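Side-chain contacts in peroxiredoxin (Clostridioides difficile, PDB 6TSB), which joins a chitin-hydrolysing family 18 glycosidase domain, the part described here, to a peroxiredoxin portion that is thought to reduce hydrogen peroxide and organic hydroperoxides: residues E156-T159 against L160-A164; Y116-A119 against R120-Q124; A178-D182 against R183-N187; T318-V321 against L322-C325; D273-R276 against R277-N281. All coordinates share one frame; numbering follows the deposited sequence.

Contact 1. Residues E156-T159 against L160-A164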
# COMPACT_ATOMS: atom_id res chain seq x y z
N GLU A 156 32.42 -15.40 -29.61
CA GLU A 156 33.51 -16.35 -29.28
C GLU A 156 34.69 -15.56 -28.72
O GLU A 156 35.43 -16.12 -27.89
CB GLU A 156 33.89 -17.19 -30.50
CG GLU A 156 32.90 -18.30 -30.79
CD GLU A 156 33.11 -18.89 -32.17
OE1 GLU A 156 32.66 -18.24 -33.15
OE2 GLU A 156 33.78 -19.95 -32.27
N ASN A 157 34.87 -14.33 -29.20
CA ASN A 157 36.03 -13.48 -28.84
C ASN A 157 35.91 -13.11 -27.36
O ASN A 157 36.96 -13.12 -26.67
CB ASN A 157 36.17 -12.27 -29.78
CG ASN A 157 36.75 -12.62 -31.15
OD1 ASN A 157 37.19 -13.76 -31.39
ND2 ASN A 157 36.69 -11.66 -32.07
N PHE A 158 34.68 -12.85 -26.88
CA PHE A 158 34.44 -12.47 -25.47
C PHE A 158 35.06 -13.53 -24.57
O PHE A 158 35.74 -13.20 -23.59
CB PHE A 158 32.95 -12.24 -25.23
CG PHE A 158 32.56 -11.65 -23.89
CD1 PHE A 158 33.40 -10.78 -23.20
CD2 PHE A 158 31.31 -11.93 -23.33
CE1 PHE A 158 33.01 -10.21 -22.00
CE2 PHE A 158 30.92 -11.36 -22.13
CZ PHE A 158 31.78 -10.50 -21.47
N THR A 159 34.86 -14.80 -24.88
CA THR A 159 35.35 -15.91 -24.02
C THR A 159 36.87 -15.86 -23.94
O THR A 159 37.46 -16.21 -22.87
CB THR A 159 34.90 -17.26 -24.59
OG1 THR A 159 33.50 -17.20 -24.84
CG2 THR A 159 35.25 -18.42 -23.68
N LEU A 160 37.51 -15.57 -25.07
CA LEU A 160 39.00 -15.55 -25.16
C LEU A 160 39.51 -14.29 -24.42
O LEU A 160 40.51 -14.37 -23.70
CB LEU A 160 39.42 -15.60 -26.64
CG LEU A 160 39.05 -16.88 -27.41
CD1 LEU A 160 39.15 -16.64 -28.91
CD2 LEU A 160 39.91 -18.09 -27.01
N LEU A 161 38.80 -13.18 -24.51
CA LEU A 161 39.18 -11.98 -23.74
C LEU A 161 39.16 -12.32 -22.24
O LEU A 161 40.15 -12.06 -21.54
CB LEU A 161 38.20 -10.86 -24.08
CG LEU A 161 38.48 -9.55 -23.36
CD1 LEU A 161 39.86 -9.04 -23.72
CD2 LEU A 161 37.42 -8.52 -23.70
N LEU A 162 38.06 -12.88 -21.75
CA LEU A 162 37.90 -13.24 -20.32
C LEU A 162 38.99 -14.23 -19.94
O LEU A 162 39.55 -14.08 -18.85
CB LEU A 162 36.49 -13.81 -20.11
CG LEU A 162 35.38 -12.79 -20.29
CD1 LEU A 162 34.03 -13.45 -20.45
CD2 LEU A 162 35.38 -11.82 -19.11
N THR A 163 39.30 -15.18 -20.81
CA THR A 163 40.38 -16.18 -20.58
C THR A 163 41.70 -15.43 -20.40
O THR A 163 42.44 -15.77 -19.47
CB THR A 163 40.49 -17.20 -21.73
OG1 THR A 163 39.32 -18.02 -21.68
CG2 THR A 163 41.71 -18.10 -21.67
N ALA A 164 41.99 -14.48 -21.28
CA ALA A 164 43.23 -13.67 -21.24
C ALA A 164 43.29 -12.85 -19.93
O ALA A 164 44.35 -12.88 -19.30
CB ALA A 164 43.33 -12.79 -22.46
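T159 O is gripped twice by T163, through the backbone N-H at 2.9 Å from T163 N and through the side-chain hydroxyl at 2.9 Å from T163 OG1. The two donors reach this carbonyl from opposite faces of its plane. With T163 OG1 beside its own backbone N (chi1 -70°), the hydroxyl is folded back along the helix onto the preceding turn. Next to this clamp, L161 N and L162 N give the ordinary helical bonds to N157 O and F158 O. On the inner side of helix 154-169, F158 and L162 meet one turn apart. CD1 of L162 sits over the middle of the F158 ring, 3.8 Å from its centroid and 11° off the ring normal, a CH-pi contact. CG of L162 meanwhile rests 3.3 Å from F158 O, so one leucine touches both the ring and the carbonyl of the same residue. The ring also meets W138 edge-to-face, and both F158 and L162 pack on V177 of strand 174-179, within the beta-alpha-beta unit of the family 18 barrel. On the outer side, CG of L160 lies 3.7 Å from E156 O, and T159 OG1 is hydrogen-bonded to E191. The helix is thus two-faced: apolar contact, with a methyl on an aromatic face, is turned to the sheet, while threonine hydroxyls on the flank satisfy carbonyl and carboxylate oxygens.

Contact 2. Residues Y116-A119 against R120-Q124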
# COMPACT_ATOMS: atom_id res chain seq x y z
N TYR A 116 45.81 -9.78 -25.18
CA TYR A 116 46.95 -9.79 -24.23
C TYR A 116 47.13 -8.38 -23.65
O TYR A 116 47.30 -8.21 -22.46
CB TYR A 116 48.22 -10.30 -24.92
CG TYR A 116 49.40 -10.47 -23.98
CD1 TYR A 116 49.56 -11.62 -23.22
CD2 TYR A 116 50.34 -9.46 -23.83
CE1 TYR A 116 50.63 -11.77 -22.34
CE2 TYR A 116 51.41 -9.59 -22.96
CZ TYR A 116 51.56 -10.75 -22.21
OH TYR A 116 52.62 -10.90 -21.36
N ASN A 117 47.05 -7.36 -24.52
CA ASN A 117 47.23 -5.93 -24.17
C ASN A 117 46.13 -5.49 -23.19
O ASN A 117 46.46 -4.90 -22.17
CB ASN A 117 47.21 -5.05 -25.41
CG ASN A 117 47.50 -3.61 -25.09
OD1 ASN A 117 48.44 -3.32 -24.38
ND2 ASN A 117 46.70 -2.69 -25.60
N PHE A 118 44.87 -5.77 -23.51
CA PHE A 118 43.74 -5.46 -22.59
C PHE A 118 43.98 -6.13 -21.25
O PHE A 118 43.92 -5.45 -20.24
CB PHE A 118 42.40 -5.91 -23.18
CG PHE A 118 41.22 -5.32 -22.46
CD1 PHE A 118 40.69 -4.10 -22.84
CD2 PHE A 118 40.64 -5.98 -21.39
CE1 PHE A 118 39.61 -3.56 -22.17
CE2 PHE A 118 39.55 -5.44 -20.72
CZ PHE A 118 39.05 -4.23 -21.11
N ALA A 119 44.23 -7.44 -21.23
CA ALA A 119 44.42 -8.17 -19.98
C ALA A 119 45.54 -7.48 -19.19
O ALA A 119 45.28 -7.19 -18.04
CB ALA A 119 44.70 -9.63 -20.22
N ARG A 120 46.71 -7.26 -19.79
CA ARG A 120 47.90 -6.66 -19.12
C ARG A 120 47.47 -5.36 -18.42
O ARG A 120 47.92 -5.13 -17.31
CB ARG A 120 49.04 -6.38 -20.12
CG ARG A 120 50.41 -6.10 -19.50
CD ARG A 120 51.53 -5.62 -20.45
NE ARG A 120 51.03 -4.72 -21.51
CZ ARG A 120 50.72 -3.42 -21.37
NH1 ARG A 120 50.91 -2.78 -20.23
NH2 ARG A 120 50.24 -2.74 -22.40
N GLN A 121 46.64 -4.54 -19.06
CA GLN A 121 46.24 -3.22 -18.52
C GLN A 121 45.26 -3.42 -17.36
O GLN A 121 45.25 -2.60 -16.44
CB GLN A 121 45.61 -2.40 -19.62
CG GLN A 121 46.59 -2.09 -20.73
CD GLN A 121 46.24 -0.79 -21.40
OE1 GLN A 121 45.96 0.22 -20.76
NE2 GLN A 121 46.27 -0.81 -22.72
N VAL A 122 44.42 -4.46 -17.44
CA VAL A 122 43.48 -4.80 -16.33
C VAL A 122 44.33 -5.13 -15.11
O VAL A 122 44.06 -4.60 -14.02
CB VAL A 122 42.54 -5.95 -16.73
CG1 VAL A 122 41.80 -6.51 -15.53
CG2 VAL A 122 41.56 -5.47 -17.80
N ASN A 123 45.35 -5.96 -15.28
CA ASN A 123 46.17 -6.45 -14.15
C ASN A 123 46.96 -5.26 -13.59
O ASN A 123 47.20 -5.22 -12.38
CB ASN A 123 47.07 -7.59 -14.57
CG ASN A 123 47.81 -8.19 -13.40
OD1 ASN A 123 49.04 -8.19 -13.38
ND2 ASN A 123 47.08 -8.67 -12.42
N GLN A 124 47.32 -4.33 -14.47
CA GLN A 124 48.06 -3.12 -14.07
C GLN A 124 47.15 -2.24 -13.22
O GLN A 124 47.59 -1.79 -12.18
CB GLN A 124 48.56 -2.34 -15.28
CG GLN A 124 49.72 -1.43 -14.91
CD GLN A 124 49.68 -0.14 -15.70
OE1 GLN A 124 50.13 -0.09 -16.85
NE2 GLN A 124 49.14 0.90 -15.07
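F118 and V122, one turn apart on helix 112-128, make the apolar contact: CG2 of V122 comes obliquely to the phenyl ring, 3.5 Å from CE2 of F118. The same methyl lies 3.4 Å from F118 O, wedged between ring and backbone. The polar side-chain contact is made by N117 and R120. NH2 of R120 gives a weak, strongly bent hydrogen bond to N117 OD1, 2.7 Å long with an N-H...O angle of 129°. R120 reaches it because its chain turns back at chi3 (36°), and its guanidinium plane ends up 38° from the amide plane of N117. CG of Q121 stands 3.2 Å from N117 O, while the Q121 amide is held by N69 and by the backbone of L70. The backbone bonds are regular, R120 N to Y116 O at 2.9 Å and N123 N to A119 O at 3.0 Å among them. F118 and V122 press inward on L70 of strand 70-71, on I97 of strand 92-98 and on I165 of helix 154-169, while F118 also meets L161. The helix therefore packs against the barrel wall and against helix 154-169 beside it, with N117 and R120 on its outer side.

Contact 3. Residues A178-D182 against R183-N187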
# COMPACT_ATOMS: atom_id res chain seq x y z
N ALA A 178 28.82 -8.09 -16.62
CA ALA A 178 27.47 -7.53 -16.59
C ALA A 178 26.80 -7.94 -17.89
O ALA A 178 27.39 -7.63 -18.95
CB ALA A 178 27.51 -6.02 -16.47
N GLY A 179 25.63 -8.58 -17.80
CA GLY A 179 24.82 -8.94 -18.97
C GLY A 179 23.36 -9.19 -18.63
O GLY A 179 22.98 -9.01 -17.47
N THR A 180 22.56 -9.53 -19.64
CA THR A 180 21.12 -9.83 -19.51
C THR A 180 20.96 -11.34 -19.65
O THR A 180 21.97 -12.04 -19.90
CB THR A 180 20.31 -9.04 -20.53
OG1 THR A 180 20.58 -9.63 -21.80
CG2 THR A 180 20.66 -7.57 -20.53
N GLY A 181 19.73 -11.82 -19.43
CA GLY A 181 19.38 -13.24 -19.53
C GLY A 181 18.45 -13.46 -20.70
O GLY A 181 17.86 -14.55 -20.76
N ASP A 182 18.29 -12.48 -21.58
CA ASP A 182 17.33 -12.63 -22.71
C ASP A 182 17.96 -13.54 -23.78
O ASP A 182 19.18 -13.85 -23.67
CB ASP A 182 16.83 -11.27 -23.20
CG ASP A 182 17.75 -10.52 -24.14
OD1 ASP A 182 18.92 -10.90 -24.27
OD2 ASP A 182 17.26 -9.55 -24.75
N ARG A 183 17.13 -13.98 -24.73
CA ARG A 183 17.46 -15.03 -25.74
C ARG A 183 18.60 -14.53 -26.62
O ARG A 183 19.58 -15.25 -26.75
CB ARG A 183 16.23 -15.38 -26.59
CG ARG A 183 15.11 -16.10 -25.85
CD ARG A 183 15.20 -17.62 -25.70
NE ARG A 183 14.18 -18.13 -24.77
CZ ARG A 183 12.87 -18.21 -25.01
NH1 ARG A 183 12.37 -17.84 -26.18
NH2 ARG A 183 12.06 -18.67 -24.08
N GLY A 184 18.43 -13.34 -27.21
CA GLY A 184 19.46 -12.63 -28.00
C GLY A 184 20.83 -12.67 -27.34
O GLY A 184 21.80 -12.93 -28.08
N TYR A 185 20.93 -12.39 -26.03
CA TYR A 185 22.23 -12.32 -25.31
C TYR A 185 22.81 -13.75 -25.22
O TYR A 185 24.03 -13.94 -25.38
CB TYR A 185 22.12 -11.62 -23.94
CG TYR A 185 23.44 -11.44 -23.21
CD1 TYR A 185 24.00 -12.49 -22.50
CD2 TYR A 185 24.16 -10.24 -23.26
CE1 TYR A 185 25.23 -12.36 -21.87
CE2 TYR A 185 25.38 -10.10 -22.61
CZ TYR A 185 25.93 -11.17 -21.94
OH TYR A 185 27.13 -11.08 -21.32
N ILE A 186 21.97 -14.75 -24.97
CA ILE A 186 22.50 -16.12 -24.75
C ILE A 186 23.04 -16.70 -26.07
O ILE A 186 24.06 -17.44 -26.00
CB ILE A 186 21.47 -17.02 -24.07
CG1 ILE A 186 21.30 -16.57 -22.62
CG2 ILE A 186 21.86 -18.49 -24.17
CD1 ILE A 186 19.90 -16.62 -22.14
N ASN A 187 22.41 -16.37 -27.19
CA ASN A 187 22.70 -16.94 -28.53
C ASN A 187 23.70 -16.07 -29.33
O ASN A 187 24.37 -16.66 -30.18
CB ASN A 187 21.42 -17.12 -29.36
CG ASN A 187 20.43 -18.08 -28.73
OD1 ASN A 187 20.80 -19.07 -28.09
ND2 ASN A 187 19.15 -17.75 -28.86
O HOH W 1 27.96 -8.56 -21.50
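Y185 leaves the first turn of helix 183-188 with its CG anti to the backbone N (chi1 -176°), which lays the ring back along the end of strand 174-179. Its CB fits between two oxygens, 3.3 Å from D182 OD1 and 3.3 Å from T180 OG1. Further out, CD1 of Y185 is 3.3 Å from T180 O, and the ring centre has T180 N above one face. CZ then passes 3.9 Å from CA of G179, close to the backbone because G179 carries no side chain. At the tip, Y185 OH meets a water at 2.7 Å in the plane of the ring, and that water is hydrogen-bonded to A178 O at 2.8 Å. D182 is the N-cap: its OD1 accepts from Y185 N at 3.1 Å on the syn side, 33° out of the carboxylate plane. I186 N completes the capped turn with a 3.2 Å bond to D182 O. A chi1 of 81° puts CG of D182 between the backbone N and the carbonyl carbon, the crowded position, and turns the carboxylate over the turn. T180 OG1 binds a PEG molecule, probably from the crystallisation liquor. D182 OD1 supplies the straighter of two bonds to Y185 N, the other being a weak one to D182 O, and a carboxylate at the start of the helix would probably interact favourably with the helix dipole.

Contact 4. Residues T318-V321 against L322-C325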
# COMPACT_ATOMS: atom_id res chain seq x y z
N THR A 318 -17.11 -4.43 4.92
CA THR A 318 -18.30 -4.88 4.17
C THR A 318 -18.30 -6.41 4.05
O THR A 318 -19.41 -7.02 3.94
CB THR A 318 -18.40 -4.22 2.78
OG1 THR A 318 -17.16 -4.32 2.07
CG2 THR A 318 -18.82 -2.76 2.87
N GLN A 319 -17.11 -7.04 4.05
CA GLN A 319 -16.98 -8.53 4.14
C GLN A 319 -17.61 -8.99 5.46
O GLN A 319 -18.48 -9.88 5.43
CB GLN A 319 -15.53 -9.02 4.04
CG GLN A 319 -14.94 -9.01 2.63
CD GLN A 319 -15.70 -9.91 1.69
OE1 GLN A 319 -16.49 -9.45 0.87
NE2 GLN A 319 -15.50 -11.22 1.84
N TYR A 320 -17.17 -8.40 6.57
CA TYR A 320 -17.64 -8.70 7.94
C TYR A 320 -19.17 -8.64 7.96
O TYR A 320 -19.79 -9.49 8.58
CB TYR A 320 -16.96 -7.78 8.95
CG TYR A 320 -17.22 -8.11 10.39
CD1 TYR A 320 -18.42 -7.79 11.02
CD2 TYR A 320 -16.23 -8.73 11.16
CE1 TYR A 320 -18.64 -8.09 12.36
CE2 TYR A 320 -16.44 -9.03 12.50
CZ TYR A 320 -17.64 -8.70 13.11
OH TYR A 320 -17.80 -9.02 14.43
N VAL A 321 -19.75 -7.67 7.26
CA VAL A 321 -21.22 -7.47 7.23
C VAL A 321 -21.84 -8.73 6.61
O VAL A 321 -22.89 -9.23 7.08
CB VAL A 321 -21.61 -6.17 6.48
CG1 VAL A 321 -23.05 -6.19 5.98
CG2 VAL A 321 -21.39 -4.94 7.34
N LEU A 322 -21.24 -9.19 5.53
CA LEU A 322 -21.82 -10.26 4.70
C LEU A 322 -21.55 -11.61 5.38
O LEU A 322 -22.41 -12.47 5.34
CB LEU A 322 -21.20 -10.17 3.30
CG LEU A 322 -21.64 -8.96 2.48
CD1 LEU A 322 -20.58 -8.63 1.45
CD2 LEU A 322 -23.00 -9.23 1.81
N ARG A 323 -20.38 -11.80 5.99
CA ARG A 323 -20.04 -13.13 6.56
C ARG A 323 -20.90 -13.26 7.82
O ARG A 323 -21.54 -14.32 7.94
CB ARG A 323 -18.52 -13.36 6.62
CG ARG A 323 -17.87 -13.34 7.99
CD ARG A 323 -16.41 -13.81 7.92
NE ARG A 323 -15.59 -12.94 7.07
CZ ARG A 323 -14.95 -11.84 7.46
NH1 ARG A 323 -14.26 -11.13 6.58
NH2 ARG A 323 -14.96 -11.45 8.73
N ASN A 324 -21.09 -12.17 8.59
CA ASN A 324 -21.76 -12.16 9.92
C ASN A 324 -23.27 -11.86 9.88
O ASN A 324 -23.87 -11.71 11.00
CB ASN A 324 -21.01 -11.22 10.84
CG ASN A 324 -19.66 -11.79 11.19
OD1 ASN A 324 -18.64 -11.30 10.72
ND2 ASN A 324 -19.65 -12.82 12.04
N CYS A 325 -23.91 -11.87 8.70
CA CYS A 325 -25.37 -11.68 8.51
C CYS A 325 -25.87 -10.40 9.21
O CYS A 325 -26.97 -10.43 9.81
CB CYS A 325 -26.09 -12.94 8.97
SG CYS A 325 -25.60 -14.38 7.97
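L322, Y320 and R323 carry this last turn of helix 311-323. L322 folds back over the preceding turn with CG beside its backbone N (chi1 -70°), which brings CD1 to 3.2 Å from T318 O; its backbone N gives a hydrogen bond to that same carbonyl oxygen. The Y320 ring runs out along the helix with one face under the amide of N324, the two planes 38° apart. CB of N324 sits 3.1 Å from Y320 O, and the oxygen accepts a bond from N324 N at 3.0 Å. R323 curls back, its chain bent at chi3, and spreads one guanidinium face over the backbone of Q319 and Y320. NH1 of R323 lies 3.5 Å from CB of Q319, and NH2 is 3.9 Å from CD2 of Y320, with the ring and guanidinium planes nearly perpendicular at 82°. The helix belongs to the C-terminal part of the family 18 barrel sequence, yet it packs on the second subunit, an arrangement consistent with exchange of barrel elements between two copies: V321 touches L256 of that subunit, and Y320 OH is hydrogen-bonded to its D238. R323 N bonds to Q319 O at 2.8 Å, and the bond from N324 N to Y320 O is the last of the series. N324 is the first residue to leave helical angles, and C325 follows, its SG in a disulfide with C31 of the second subunit.

Contact 5. Residues D273-R276 against R277-N281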
# COMPACT_ATOMS: atom_id res chain seq x y z
N ASP A 273 15.60 8.80 -4.88
CA ASP A 273 15.61 10.14 -4.24
C ASP A 273 14.59 11.07 -4.91
O ASP A 273 13.82 11.70 -4.16
CB ASP A 273 17.05 10.66 -4.15
CG ASP A 273 17.83 9.80 -3.16
OD1 ASP A 273 17.15 8.96 -2.50
OD2 ASP A 273 19.09 9.93 -3.08
N GLU A 274 14.50 11.10 -6.25
CA GLU A 274 13.58 11.98 -7.02
C GLU A 274 12.11 11.50 -6.95
O GLU A 274 11.20 12.32 -7.12
CB GLU A 274 14.04 12.09 -8.48
CG GLU A 274 15.23 13.02 -8.73
CD GLU A 274 15.74 13.01 -10.17
OE1 GLU A 274 15.65 11.94 -10.84
OE2 GLU A 274 16.21 14.06 -10.65
N LEU A 275 11.86 10.20 -6.74
CA LEU A 275 10.49 9.67 -6.49
C LEU A 275 10.07 9.99 -5.04
O LEU A 275 8.91 10.37 -4.82
CB LEU A 275 10.50 8.15 -6.76
CG LEU A 275 10.81 7.70 -8.19
CD1 LEU A 275 10.89 6.18 -8.28
CD2 LEU A 275 9.79 8.23 -9.18
N ARG A 276 11.00 9.81 -4.09
CA ARG A 276 10.89 10.13 -2.65
C ARG A 276 10.46 11.59 -2.46
O ARG A 276 9.96 11.91 -1.39
CB ARG A 276 12.24 9.91 -1.94
CG ARG A 276 12.36 8.61 -1.17
CD ARG A 276 11.97 8.84 0.27
NE ARG A 276 11.65 7.62 1.00
CZ ARG A 276 11.23 7.56 2.27
NH1 ARG A 276 11.06 8.66 2.98
NH2 ARG A 276 10.98 6.39 2.82
N ARG A 277 10.73 12.46 -3.44
CA ARG A 277 10.53 13.92 -3.30
C ARG A 277 9.30 14.35 -4.11
O ARG A 277 8.49 15.11 -3.56
CB ARG A 277 11.79 14.69 -3.70
CG ARG A 277 12.08 15.91 -2.84
CD ARG A 277 12.78 17.04 -3.59
NE ARG A 277 13.97 16.58 -4.29
CZ ARG A 277 14.18 16.66 -5.61
NH1 ARG A 277 13.28 17.20 -6.41
NH2 ARG A 277 15.31 16.19 -6.13
N ASP A 278 9.14 13.88 -5.34
CA ASP A 278 8.14 14.42 -6.31
C ASP A 278 7.03 13.41 -6.69
O ASP A 278 6.30 13.73 -7.66
CB ASP A 278 8.84 14.90 -7.59
CG ASP A 278 10.03 15.81 -7.31
OD1 ASP A 278 10.20 16.20 -6.12
OD2 ASP A 278 10.77 16.12 -8.27
N TYR A 279 6.89 12.26 -6.02
CA TYR A 279 6.01 11.16 -6.52
C TYR A 279 5.25 10.40 -5.42
O TYR A 279 4.09 10.11 -5.73
CB TYR A 279 6.82 10.21 -7.42
CG TYR A 279 7.29 10.81 -8.72
CD1 TYR A 279 8.46 11.56 -8.79
CD2 TYR A 279 6.59 10.61 -9.91
CE1 TYR A 279 8.93 12.09 -9.99
CE2 TYR A 279 7.04 11.13 -11.11
CZ TYR A 279 8.21 11.88 -11.16
OH TYR A 279 8.65 12.40 -12.34
N ILE A 280 5.80 10.08 -4.22
CA ILE A 280 5.19 9.00 -3.38
C ILE A 280 4.66 9.49 -2.01
O ILE A 280 3.48 9.14 -1.69
CB ILE A 280 6.11 7.76 -3.31
CG1 ILE A 280 7.32 7.91 -2.37
CG2 ILE A 280 6.55 7.36 -4.72
CD1 ILE A 280 8.16 6.64 -2.28
N ASN A 281 5.43 10.22 -1.19
CA ASN A 281 4.99 10.50 0.21
C ASN A 281 4.53 11.96 0.34
O ASN A 281 5.41 12.85 0.34
CB ASN A 281 6.09 10.16 1.23
CG ASN A 281 6.27 8.67 1.42
OD1 ASN A 281 5.30 7.92 1.50
ND2 ASN A 281 7.52 8.22 1.49
O HOH W 2 9.24 10.74 0.94
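The helical bonding pattern changes here: D278 N still binds E274 O at 3.1 Å, but L275 O is shared by two weak bonds, one from Y279 N and one from I280 N. Y279 swings back under the turn it follows, its CB 3.3 Å from L275 O. CD2 of L275 lies over one face of the ring, 3.8 Å from the centroid and 21° off the normal, a CH-pi contact offset toward the rim. E274 O meets the same ring at its edge and in its plane, 3.3 Å from Y279 CD1, so the ring is touched on both face and edge by neighbouring residues of one turn. The second subunit adds to this: its Y285 ring meets that of Y279, its Y308 packs on L275, and the backbone N-H of its Q338 is hydrogen-bonded to D273 OD2. At the far end R276 and N281 meet. The amide nitrogen ND2 of N281 sits over the centre of the R276 guanidinium, 3.8 Å from CZ, with the amide plane steep to it at 73°. A water links the two residues, donating to R276 O at 2.7 Å and accepting from N281 ND2 at 3.1 Å. R277 NH1 and D278 OD1 form a salt bridge whose hydrogen bond is weak, while R277 NH2 passes the aliphatic CG of E274. The ring of Y279 is thus held by apolar and carbonyl contacts, whereas R276 O and N281 ND2 are satisfied through water.

In the fold
From the N terminus the order is contact 2 (116-124), contact 1 (156-164), contact 3 (178-187), contact 5 (273-281) and contact 4 (318-325). They run in series, none nested or crossed. Contacts 1 and 2 each close a turn within a helix, contact 3 the turn from strand to helix, contact 5 a turn where helix gives way to loop, and contact 4 covers the last turn of its helix and the loop after it. The first three cluster on the barrel: contacts 1 and 2 touch through L161 and F118, contacts 1 and 3 through F158 and Y185. Contacts 5 and 4, centres 38 Å apart, both reach the second subunit and tie the C-terminal half to it.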